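Side-chain contacts in periplasmic binding protein component of an ABC type zinc uptake transporter (Synechocystis sp., PDB 1PQ4), which binds zinc in the periplasm and probably hands it to the membrane components of an ABC-type zinc uptake transporter: residues Tyr39-Pro43 and Gln44-Ala48; Glu175-Asn178 and Gln179-Gln183. All coordinates share one frame; numbering follows the deposited sequence.

Interaction 1: Tyr39-Pro43 and Gln44-Ala48; sequences YEPKP and QQLAA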
# COMPACT_ATOMS: atom_id res chain seq x y z
N TYR A 39 12.44 -6.67 -3.23
CA TYR A 39 12.92 -6.05 -4.45
C TYR A 39 14.31 -5.43 -4.31
O TYR A 39 14.65 -4.85 -3.28
CB TYR A 39 11.99 -4.93 -4.90
CG TYR A 39 12.33 -4.39 -6.27
CD1 TYR A 39 12.13 -5.18 -7.40
CD2 TYR A 39 12.87 -3.13 -6.43
CE1 TYR A 39 12.47 -4.72 -8.66
CE2 TYR A 39 13.21 -2.65 -7.69
CZ TYR A 39 13.00 -3.45 -8.80
OH TYR A 39 13.31 -2.99 -10.05
N GLU A 40 15.12 -5.57 -5.35
CA GLU A 40 16.42 -4.92 -5.31
C GLU A 40 16.48 -4.08 -6.59
O GLU A 40 16.27 -4.59 -7.69
CB GLU A 40 17.57 -5.93 -5.25
CG GLU A 40 18.80 -5.25 -4.64
CD GLU A 40 19.95 -6.19 -4.33
OE1 GLU A 40 20.47 -6.84 -5.27
OE2 GLU A 40 20.34 -6.25 -3.13
N PRO A 41 16.74 -2.78 -6.45
CA PRO A 41 16.79 -1.96 -7.66
C PRO A 41 17.81 -2.41 -8.71
O PRO A 41 18.89 -2.86 -8.39
CB PRO A 41 17.04 -0.53 -7.14
CG PRO A 41 17.31 -0.64 -5.71
CD PRO A 41 16.77 -1.97 -5.23
N LYS A 42 17.41 -2.31 -9.98
CA LYS A 42 18.27 -2.71 -11.08
C LYS A 42 19.30 -1.62 -11.37
O LYS A 42 19.06 -0.42 -11.15
CB LYS A 42 17.45 -2.91 -12.36
CG LYS A 42 16.25 -3.84 -12.29
CD LYS A 42 15.36 -3.59 -13.54
CE LYS A 42 14.15 -4.51 -13.60
NZ LYS A 42 13.26 -4.39 -12.41
N PRO A 43 20.46 -2.02 -11.90
CA PRO A 43 21.49 -1.01 -12.21
C PRO A 43 20.98 0.11 -13.13
O PRO A 43 21.30 1.26 -12.92
CB PRO A 43 22.62 -1.85 -12.84
CG PRO A 43 21.92 -3.09 -13.37
CD PRO A 43 20.89 -3.38 -12.30
N GLN A 44 20.19 -0.21 -14.16
CA GLN A 44 19.69 0.81 -15.05
C GLN A 44 18.81 1.82 -14.31
O GLN A 44 18.72 2.98 -14.72
CB GLN A 44 18.88 0.20 -16.21
CG GLN A 44 18.28 -1.18 -15.93
CD GLN A 44 19.34 -2.26 -15.87
OE1 GLN A 44 20.13 -2.43 -16.81
NE2 GLN A 44 19.37 -2.98 -14.77
N GLN A 45 18.16 1.37 -13.23
CA GLN A 45 17.30 2.25 -12.43
C GLN A 45 18.14 3.19 -11.59
O GLN A 45 17.83 4.37 -11.51
CB GLN A 45 16.41 1.44 -11.48
CG GLN A 45 15.30 0.72 -12.14
CD GLN A 45 14.45 0.02 -11.12
OE1 GLN A 45 14.92 -0.86 -10.40
NE2 GLN A 45 13.20 0.42 -11.04
N LEU A 46 19.17 2.66 -10.93
CA LEU A 46 20.03 3.51 -10.10
C LEU A 46 20.69 4.60 -10.96
O LEU A 46 20.87 5.72 -10.49
CB LEU A 46 21.10 2.68 -9.41
CG LEU A 46 20.54 1.65 -8.43
CD1 LEU A 46 21.65 0.72 -7.98
CD2 LEU A 46 19.93 2.35 -7.25
N ALA A 47 21.03 4.27 -12.21
CA ALA A 47 21.63 5.26 -13.13
C ALA A 47 20.63 6.35 -13.47
O ALA A 47 20.97 7.53 -13.52
CB ALA A 47 22.07 4.59 -14.42
N ALA A 48 19.39 5.96 -13.71
CA ALA A 48 18.35 6.92 -14.07
C ALA A 48 18.08 7.87 -12.94
O ALA A 48 17.60 8.99 -13.16
CB ALA A 48 17.08 6.19 -14.44
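Q45 reaches back from the first turn of helix 43-48 and sets its OE1 between two donors, the phenol of Y39 and the backbone of K42. Y39 OH donates to Q45 OE1 over 2.7 Å, from above the carbonyl plane, while the ring stands almost square to the amide (87°). K42 N takes a lone pair of the same oxygen in its carbonyl plane, at 2.9 Å and nearly straight (166°). The far branch, NE2, bonds to the carbonyl of L29, so both ends of the amide are gripped. These bonds make the tight side, flanked by a plain apolar contact of P41 CB with L46 CD2 at 4.1 Å. K42 is the N-cap, and its O receives L46 N at 3.1 Å; Q45, at N3, accepts the K42 N-H, as in one half of a capping box. The K42 chain runs over the exposed side and curls at its last torsion (chi4 59°), so that at the ring edge NZ donates a 2.7 Å hydrogen bond to Y39 OH. On that looser, solvent-facing side Q44 bends back over P43, its amide placement doubtful. With a leucine in place of Q45, Y39 OH and K42 N would probably lose their shared acceptor and L29 O its donor. The chemistry implies a chain of hydrogen bonds, K42 NZ to Y39 OH to Q45 OE1, that pins the loop to the helix start and would probably polarise the hydroxyl.

Interaction 2: Glu175-Asn178 and Gln179-Gln183; sequences ERLN and QELGQ
L177 and L181, one turn apart, carry the apolar part of the contact on the buried face of helix 160-185. Their chains cross at an angle, with L177 CG 4.1 Å from L181 CD1. L177 has CG anti to its own N (chi1 177°), whereas L181 sets CG beside its N (chi1 -60°), which leans its branch over the preceding turn, L181 CG 3.3 Å from L177 O. L177 meets W273 and K278 of helix 273-288; L181 meets both that helix, at A281, and helix 138-155, at P138. The backbone bonds are those of a regular alpha-helix: L181 N meets L177 O at 2.8 Å and G182 N meets N178 O at 3.0 Å. Among polar side chains, N178 ND2 gives a bent bond (138°) to the syn side of E175 OE2 at 3.2 Å, tilted out of the amide plane. OE2 also pairs with K142, and N178 OD1 hydrogen-bonds to Y207 OH. Charge adds a weaker term: R176 NE lies 4.4 Å from E180 OE1, well out of the guanidinium plane, an attraction without a directed bond. E180 is held more firmly by its OE2 salt bridge to K278. Leucines and carboxylates thus share their neighbours: E180 pairs with K278 of helix 273-288, where L177 also packs, and E175 with K142 of helix 138-155, and the lysines would probably favour the ionised form of both acids.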
# COMPACT_ATOMS: atom_id res chain seq x y z
N GLU A 175 -11.66 12.08 1.83
CA GLU A 175 -12.74 11.98 2.82
C GLU A 175 -13.94 11.34 2.18
O GLU A 175 -14.62 10.52 2.79
CB GLU A 175 -13.15 13.36 3.37
CG GLU A 175 -12.79 13.51 4.81
CD GLU A 175 -13.30 12.36 5.65
OE1 GLU A 175 -14.47 12.39 6.08
OE2 GLU A 175 -12.54 11.39 5.87
N ARG A 176 -14.21 11.71 0.95
CA ARG A 176 -15.36 11.13 0.24
C ARG A 176 -15.12 9.61 0.04
O ARG A 176 -15.99 8.79 0.32
CB ARG A 176 -15.54 11.87 -1.09
CG ARG A 176 -16.60 11.32 -2.02
CD ARG A 176 -16.07 11.60 -3.39
NE ARG A 176 -16.86 11.13 -4.51
CZ ARG A 176 -16.42 11.16 -5.76
NH1 ARG A 176 -15.19 11.63 -6.00
NH2 ARG A 176 -17.17 10.72 -6.76
N LEU A 177 -13.91 9.23 -0.36
CA LEU A 177 -13.56 7.81 -0.51
C LEU A 177 -13.71 7.09 0.81
O LEU A 177 -14.26 5.98 0.89
CB LEU A 177 -12.14 7.70 -1.00
CG LEU A 177 -11.62 6.27 -1.13
CD1 LEU A 177 -12.36 5.54 -2.25
CD2 LEU A 177 -10.14 6.35 -1.51
N ASN A 178 -13.22 7.71 1.88
CA ASN A 178 -13.33 7.11 3.20
C ASN A 178 -14.78 6.82 3.61
O ASN A 178 -15.09 5.75 4.19
CB ASN A 178 -12.67 8.04 4.24
CG ASN A 178 -12.77 7.50 5.66
OD1 ASN A 178 -12.40 6.36 5.94
ND2 ASN A 178 -13.25 8.34 6.57
N GLN A 179 -15.67 7.78 3.37
CA GLN A 179 -17.09 7.59 3.69
C GLN A 179 -17.67 6.44 2.82
O GLN A 179 -18.46 5.61 3.29
CB GLN A 179 -17.90 8.89 3.35
CG GLN A 179 -18.60 9.54 4.55
CD GLN A 179 -20.02 10.05 4.20
OE1 GLN A 179 -20.25 10.61 3.12
NE2 GLN A 179 -20.97 9.86 5.14
N GLU A 180 -17.30 6.44 1.55
CA GLU A 180 -17.79 5.44 0.61
C GLU A 180 -17.35 4.04 1.05
O GLU A 180 -18.15 3.11 1.08
CB GLU A 180 -17.25 5.76 -0.78
CG GLU A 180 -17.98 5.16 -1.93
CD GLU A 180 -17.45 5.67 -3.25
OE1 GLU A 180 -17.07 6.87 -3.31
OE2 GLU A 180 -17.43 4.90 -4.24
N LEU A 181 -16.07 3.87 1.40
CA LEU A 181 -15.60 2.55 1.85
C LEU A 181 -16.28 2.14 3.14
O LEU A 181 -16.64 0.97 3.32
CB LEU A 181 -14.06 2.55 2.04
CG LEU A 181 -13.27 2.88 0.77
CD1 LEU A 181 -11.74 2.84 1.07
CD2 LEU A 181 -13.60 1.88 -0.33
N GLY A 182 -16.48 3.09 4.04
CA GLY A 182 -17.15 2.79 5.30
C GLY A 182 -18.59 2.33 5.07
O GLY A 182 -19.09 1.45 5.77
N GLN A 183 -19.27 2.91 4.08
CA GLN A 183 -20.65 2.52 3.79
C GLN A 183 -20.69 1.07 3.26
O GLN A 183 -21.56 0.28 3.62
CB GLN A 183 -21.27 3.47 2.76
CG GLN A 183 -21.53 4.86 3.33
CD GLN A 183 -22.26 5.78 2.37
OE1 GLN A 183 -21.84 6.00 1.23
NE2 GLN A 183 -23.38 6.35 2.85

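Overall arrangement
Interactions 1 and 2 lie on opposite sides of the chain's centre, their own centres 37 Å apart and their nearest atoms about 25 Å apart, so they do not touch. Interaction 1 is the one near the metal: the Y39 side chain is about 7 Å from that of H37, a zinc ligand, and about 11 Å from the zinc ion, which H133 and H197 also bind. It ties the residues following H37 to the start of helix 43-48, without reaching the ion. Interaction 2 lies away from the site, near the end of the long helix 160-185, consistent with the rigid helix that links the two lobes in this family of binding proteins.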